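Local structure of 3-hydroxyacyl-CoA dehydrogenase (Brucella melitensis 64/150, 4PN3) at residues A38-L43 / K55-S60; I201-M206 / L228-E233. The protein probably oxidises 3-hydroxyacyl-CoA thioesters to their 3-oxoacyl forms with a nicotinamide dinucleotide cofactor, as a member of the short-chain dehydrogenase family. All coordinates share one frame; numbering follows the deposited sequence.

Contact 1: A38-L43 / K55-S60; sequences AKVVLL and KALGAS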
loop_
_atom_site.group_PDB
_atom_site.type_symbol
_atom_site.label_atom_id
_atom_site.label_comp_id
_atom_site.label_asym_id
_atom_site.label_seq_id
_atom_site.Cartn_x
_atom_site.Cartn_y
_atom_site.Cartn_z
ATOM N N ALA A 38 -14.066 -32.294 1.991
ATOM C CA ALA A 38 -12.968 -32.320 1.037
ATOM C C ALA A 38 -11.952 -33.387 1.405
ATOM O O ALA A 38 -11.993 -33.933 2.501
ATOM C CB ALA A 38 -12.296 -30.967 0.940
ATOM N N LYS A 39 -11.059 -33.683 0.461
ATOM C CA LYS A 39 -9.898 -34.514 0.732
ATOM C C LYS A 39 -8.697 -33.630 1.109
ATOM O O LYS A 39 -8.519 -32.582 0.537
ATOM C CB LYS A 39 -9.579 -35.414 -0.494
ATOM C CG LYS A 39 -10.761 -36.244 -0.974
ATOM C CD LYS A 39 -11.446 -36.969 0.176
ATOM C CE LYS A 39 -12.367 -38.089 -0.287
ATOM N NZ LYS A 39 -13.244 -37.629 -1.415
ATOM N N VAL A 40 -7.858 -34.106 2.027
ATOM C CA VAL A 40 -6.595 -33.442 2.356
ATOM C C VAL A 40 -5.383 -34.389 2.277
ATOM O O VAL A 40 -5.395 -35.472 2.841
ATOM C CB VAL A 40 -6.576 -32.810 3.767
ATOM C CG1 VAL A 40 -6.805 -33.826 4.873
ATOM C CG2 VAL A 40 -5.210 -32.174 4.002
ATOM N N VAL A 41 -4.335 -33.887 1.642
ATOM C CA VAL A 41 -3.004 -34.381 1.840
ATOM C C VAL A 41 -2.229 -33.400 2.728
ATOM O O VAL A 41 -1.903 -32.311 2.334
ATOM C CB VAL A 41 -2.280 -34.553 0.497
ATOM C CG1 VAL A 41 -0.887 -35.109 0.676
ATOM C CG2 VAL A 41 -3.125 -35.438 -0.400
ATOM N N LEU A 42 -1.876 -33.867 3.899
ATOM C CA LEU A 42 -1.057 -33.126 4.832
ATOM C C LEU A 42 0.434 -33.258 4.529
ATOM O O LEU A 42 0.954 -34.343 4.461
ATOM C CB LEU A 42 -1.306 -33.654 6.268
ATOM C CG LEU A 42 -2.682 -33.339 6.848
ATOM C CD1 LEU A 42 -3.716 -34.345 6.427
ATOM C CD2 LEU A 42 -2.589 -33.312 8.356
ATOM N N LEU A 43 1.119 -32.129 4.487
ATOM C CA LEU A 43 2.565 -32.117 4.381
ATOM C C LEU A 43 3.186 -31.405 5.593
ATOM O O LEU A 43 2.778 -30.295 5.976
ATOM C CB LEU A 43 2.998 -31.416 3.119
ATOM C CG LEU A 43 2.309 -31.806 1.824
ATOM C CD1 LEU A 43 2.786 -30.858 0.696
ATOM C CD2 LEU A 43 2.562 -33.258 1.448
ATOM N N LYS A 55 -4.397 -39.341 11.033
ATOM C CA LYS A 55 -5.071 -40.406 11.751
ATOM C C LYS A 55 -6.401 -39.903 12.311
ATOM O O LYS A 55 -7.436 -40.497 12.072
ATOM C CB LYS A 55 -4.150 -40.910 12.873
ATOM N N ALA A 56 -6.352 -38.801 13.042
ATOM C CA ALA A 56 -7.537 -38.203 13.669
ATOM C C ALA A 56 -8.592 -37.722 12.674
ATOM O O ALA A 56 -9.791 -37.721 12.986
ATOM C CB ALA A 56 -7.104 -37.040 14.550
ATOM N N LEU A 57 -8.162 -37.294 11.488
ATOM C CA LEU A 57 -9.104 -36.801 10.475
ATOM C C LEU A 57 -9.777 -37.930 9.668
ATOM O O LEU A 57 -10.881 -37.741 9.157
ATOM C CB LEU A 57 -8.414 -35.817 9.533
ATOM C CG LEU A 57 -7.911 -34.495 10.128
ATOM C CD1 LEU A 57 -7.049 -33.736 9.128
ATOM C CD2 LEU A 57 -9.073 -33.626 10.584
ATOM N N GLY A 58 -9.125 -39.097 9.569
ATOM C CA GLY A 58 -9.753 -40.290 8.981
ATOM C C GLY A 58 -9.460 -40.520 7.516
ATOM O O GLY A 58 -8.414 -40.077 6.991
ATOM N N ALA A 59 -10.394 -41.180 6.834
ATOM C CA ALA A 59 -10.179 -41.721 5.472
ATOM C C ALA A 59 -9.977 -40.679 4.402
ATOM O O ALA A 59 -9.339 -40.945 3.394
ATOM C CB ALA A 59 -11.350 -42.624 5.078
ATOM N N SER A 60 -10.524 -39.482 4.640
ATOM C CA SER A 60 -10.349 -38.363 3.727
ATOM C C SER A 60 -8.985 -37.666 3.856
ATOM O O SER A 60 -8.718 -36.740 3.103
ATOM C CB SER A 60 -11.474 -37.358 3.899
ATOM O OG SER A 60 -12.668 -37.878 3.359
HETATM O O HOH W 1 -14.202 -35.843 3.360
#
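S60 and K39 meet where a beta-alpha-beta unit of the Rossmann-type fold turns from its helix back into the sheet. The side chain of S60 makes the polar half of the contact. S60 CB, directed at the strand, lies 3.7 Å from the carbonyl O of A38 and also rests against the aliphatic part of K39. One bond further, S60 OG comes 3.5 Å from K39 CD and also brushes CE, so the hydroxyl lies alongside the methylenes of the lysine rather than its ammonium. The lysine chain gets there by setting CG beside its backbone N (chi1 -54°) and bending again at chi2. A water that donates a hydrogen bond of 3.0 Å to A38 O lies at a doubtfully short 2.5 Å from S60 OG. The backbone adds a direct link, V40 N to S60 O at 3.0 Å, nearly straight at the hydrogen (168°); K39 CA lends the same oxygen a longer CH...O contact.

L57, in the last turn of helix 47-57, supplies the apolar half. L57 CD1 reaches V40 CG1 at 4.3 Å and L42 CD1 at the same distance, so one methyl serves two side chains on the same face of the strand. S30 of helix 24-35 touches all three residues. Between the two halves the chain leaves the helix at G58, whose positive phi redirects it toward strand 61-65.

Chemically, the two halves differ in kind: the methyl contacts of L57 are apolar and undirected, whereas the bond from V40 N to S60 O is directed and pairs the backbones just before strand 61-65 begins, a pairing that V40 continues to R62.

Contact 2: I201-M206 / L228-E233; sequences IFKTPM and LGEPAE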
loop_
_atom_site.group_PDB
_atom_site.type_symbol
_atom_site.label_atom_id
_atom_site.label_comp_id
_atom_site.label_asym_id
_atom_site.label_seq_id
_atom_site.Cartn_x
_atom_site.Cartn_y
_atom_site.Cartn_z
ATOM N N ILE A 201 -1.652 -11.649 14.819
ATOM C CA ILE A 201 -1.183 -12.494 15.889
ATOM C C ILE A 201 -2.179 -13.625 16.126
ATOM O O ILE A 201 -3.328 -13.385 16.513
ATOM C CB ILE A 201 -0.997 -11.712 17.173
ATOM C CG1 ILE A 201 -0.159 -10.436 16.925
ATOM C CG2 ILE A 201 -0.299 -12.566 18.207
ATOM C CD1 ILE A 201 -0.042 -9.500 18.120
ATOM N N PHE A 202 -1.721 -14.861 15.889
ATOM C CA PHE A 202 -2.535 -16.045 16.086
ATOM C C PHE A 202 -1.972 -17.007 17.135
ATOM O O PHE A 202 -0.769 -16.992 17.422
ATOM C CB PHE A 202 -2.721 -16.771 14.774
ATOM C CG PHE A 202 -3.803 -16.202 13.918
ATOM C CD1 PHE A 202 -3.620 -14.999 13.265
ATOM C CD2 PHE A 202 -5.020 -16.863 13.776
ATOM C CE1 PHE A 202 -4.614 -14.480 12.464
ATOM C CE2 PHE A 202 -6.029 -16.337 12.994
ATOM C CZ PHE A 202 -5.816 -15.141 12.330
ATOM N N LYS A 203 -2.843 -17.783 17.749
ATOM C CA LYS A 203 -2.391 -18.873 18.673
ATOM C C LYS A 203 -1.669 -19.936 17.891
ATOM O O LYS A 203 -2.259 -20.925 17.545
ATOM C CB LYS A 203 -3.555 -19.596 19.380
ATOM C CG LYS A 203 -3.707 -19.370 20.874
ATOM C CD LYS A 203 -5.169 -19.539 21.253
ATOM C CE LYS A 203 -5.436 -19.727 22.734
ATOM N NZ LYS A 203 -5.843 -18.454 23.409
ATOM N N THR A 204 -0.411 -19.702 17.596
ATOM C CA THR A 204 0.473 -20.706 16.959
ATOM C C THR A 204 1.181 -21.528 18.058
ATOM O O THR A 204 1.145 -21.126 19.206
ATOM C CB THR A 204 1.580 -20.007 16.125
ATOM O OG1 THR A 204 2.368 -19.169 16.991
ATOM C CG2 THR A 204 0.985 -19.141 14.985
ATOM N N PRO A 205 1.884 -22.631 17.695
ATOM C CA PRO A 205 2.764 -23.327 18.654
ATOM C C PRO A 205 3.860 -22.447 19.288
ATOM O O PRO A 205 4.112 -22.584 20.470
ATOM C CB PRO A 205 3.358 -24.530 17.849
ATOM C CG PRO A 205 2.701 -24.461 16.497
ATOM C CD PRO A 205 1.660 -23.412 16.472
ATOM N N MET A 206 4.483 -21.549 18.526
ATOM C CA MET A 206 5.454 -20.616 19.119
ATOM C C MET A 206 4.743 -19.768 20.187
ATOM O O MET A 206 5.202 -19.686 21.332
ATOM C CB MET A 206 6.134 -19.719 18.077
ATOM C CG MET A 206 7.515 -19.235 18.523
ATOM S SD MET A 206 8.547 -20.538 19.263
ATOM C CE MET A 206 8.834 -21.623 17.875
ATOM N N LEU A 228 -5.741 -13.091 20.827
ATOM C CA LEU A 228 -5.096 -13.894 19.802
ATOM C C LEU A 228 -6.122 -14.416 18.817
ATOM O O LEU A 228 -7.225 -14.785 19.181
ATOM C CB LEU A 228 -4.369 -15.064 20.431
ATOM C CG LEU A 228 -3.334 -14.708 21.520
ATOM C CD1 LEU A 228 -2.714 -15.981 22.069
ATOM C CD2 LEU A 228 -2.252 -13.782 20.985
ATOM N N GLY A 229 -5.763 -14.414 17.551
ATOM C CA GLY A 229 -6.627 -15.011 16.547
ATOM C C GLY A 229 -6.641 -16.551 16.683
ATOM O O GLY A 229 -5.650 -17.151 17.098
ATOM N N GLU A 230 -7.786 -17.150 16.367
ATOM C CA GLU A 230 -7.976 -18.585 16.464
ATOM C C GLU A 230 -7.661 -19.194 15.077
ATOM O O GLU A 230 -8.077 -18.657 14.020
ATOM C CB GLU A 230 -9.457 -18.882 16.941
ATOM C CG GLU A 230 -9.679 -20.146 17.762
ATOM C CD GLU A 230 -8.950 -20.186 19.116
ATOM O OE1 GLU A 230 -9.015 -19.266 19.948
ATOM O OE2 GLU A 230 -8.331 -21.210 19.399
ATOM N N PRO A 231 -6.901 -20.292 15.046
ATOM C CA PRO A 231 -6.519 -20.858 13.741
ATOM C C PRO A 231 -7.712 -21.174 12.878
ATOM O O PRO A 231 -7.613 -21.105 11.629
ATOM C CB PRO A 231 -5.745 -22.121 14.131
ATOM C CG PRO A 231 -5.064 -21.749 15.399
ATOM C CD PRO A 231 -6.064 -20.840 16.131
ATOM N N ALA A 232 -8.843 -21.510 13.505
ATOM C CA ALA A 232 -10.039 -21.795 12.745
ATOM C C ALA A 232 -10.575 -20.564 12.002
ATOM O O ALA A 232 -11.264 -20.701 10.979
ATOM C CB ALA A 232 -11.100 -22.393 13.644
ATOM N N GLU A 233 -10.255 -19.356 12.482
ATOM C CA GLU A 233 -10.656 -18.164 11.788
ATOM C C GLU A 233 -9.831 -17.988 10.492
ATOM O O GLU A 233 -10.345 -17.443 9.482
ATOM C CB GLU A 233 -10.542 -16.932 12.726
ATOM C CG GLU A 233 -11.534 -16.989 13.866
ATOM C CD GLU A 233 -11.344 -15.965 14.947
ATOM O OE1 GLU A 233 -10.303 -15.961 15.632
ATOM O OE2 GLU A 233 -12.283 -15.144 15.147
#
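F202 and G229 form a single beta bridge of the parallel type, with CA atoms 4.2 Å apart: G229 N donates to I201 O at 2.8 Å, and K203 N donates to G229 O at 2.9 Å. Both bonds are close to straight at the hydrogen, and the glycine thus grips the residues on each side of the phenylalanine.

The F202 ring folds back over the same glycine. G229 CA stands over one face in a CH-pi contact, 3.9 Å from the centroid and 20° off the ring normal, displaced toward the rim. At the ring edge, in its plane, E230 O lies 3.3 Å from F202 CE2. With CG set beside the backbone N (chi1 -82°), the ring is laid along G229, although the bond from CA to CB points away overall. L25 of helix 24-35 and M246 of the second subunit also pack on this ring.

The bridge lies just beyond strand 192-199 of the Rossmann-type sheet, on a segment that in short-chain dehydrogenases commonly leads past the cofactor into the mobile substrate loop; here it ties the start of that excursion to its return at helix 231-243. Side chains cap the N termini of both helices. At helix 205-209, T204 OG1 accepts a hydrogen bond from M207 N; at helix 231-243, E233 OE1 takes E230 N at 2.9 Å, the N3-to-N-cap half of a capping box, and E233 OE2 forms a salt bridge with R227.

L228 spreads its two methyls: CD2 meets I201 CG2 at 3.6 Å, and CD1 meets K203 CG, the lysine chain crossing at about a right angle. K203 then runs beside E230, CD near the carboxylate, their opposite charges close but not in contact. K203 is also the centre of an inverse gamma turn, and P231 CG lies 3.6 Å from K203 O.

From the N terminus, the chain passes through strand 15-19 and helix 24-35 before contact 1 closes the short loop formed by helix 47-57, tying strand 39-44 to the residue leading into strand 61-65 at one edge of the parallel sheet. Contact 2 opens much later, beyond strand 192-199, and closes the helical excursion 205-220 against the start of helix 231-243, ahead of the last strand, 251-254. The two loops follow in series, neither enclosing nor crossing the other. Their centres lie 21 Å apart and their nearest atoms about 12 Å, yet helix 24-35 packs against both.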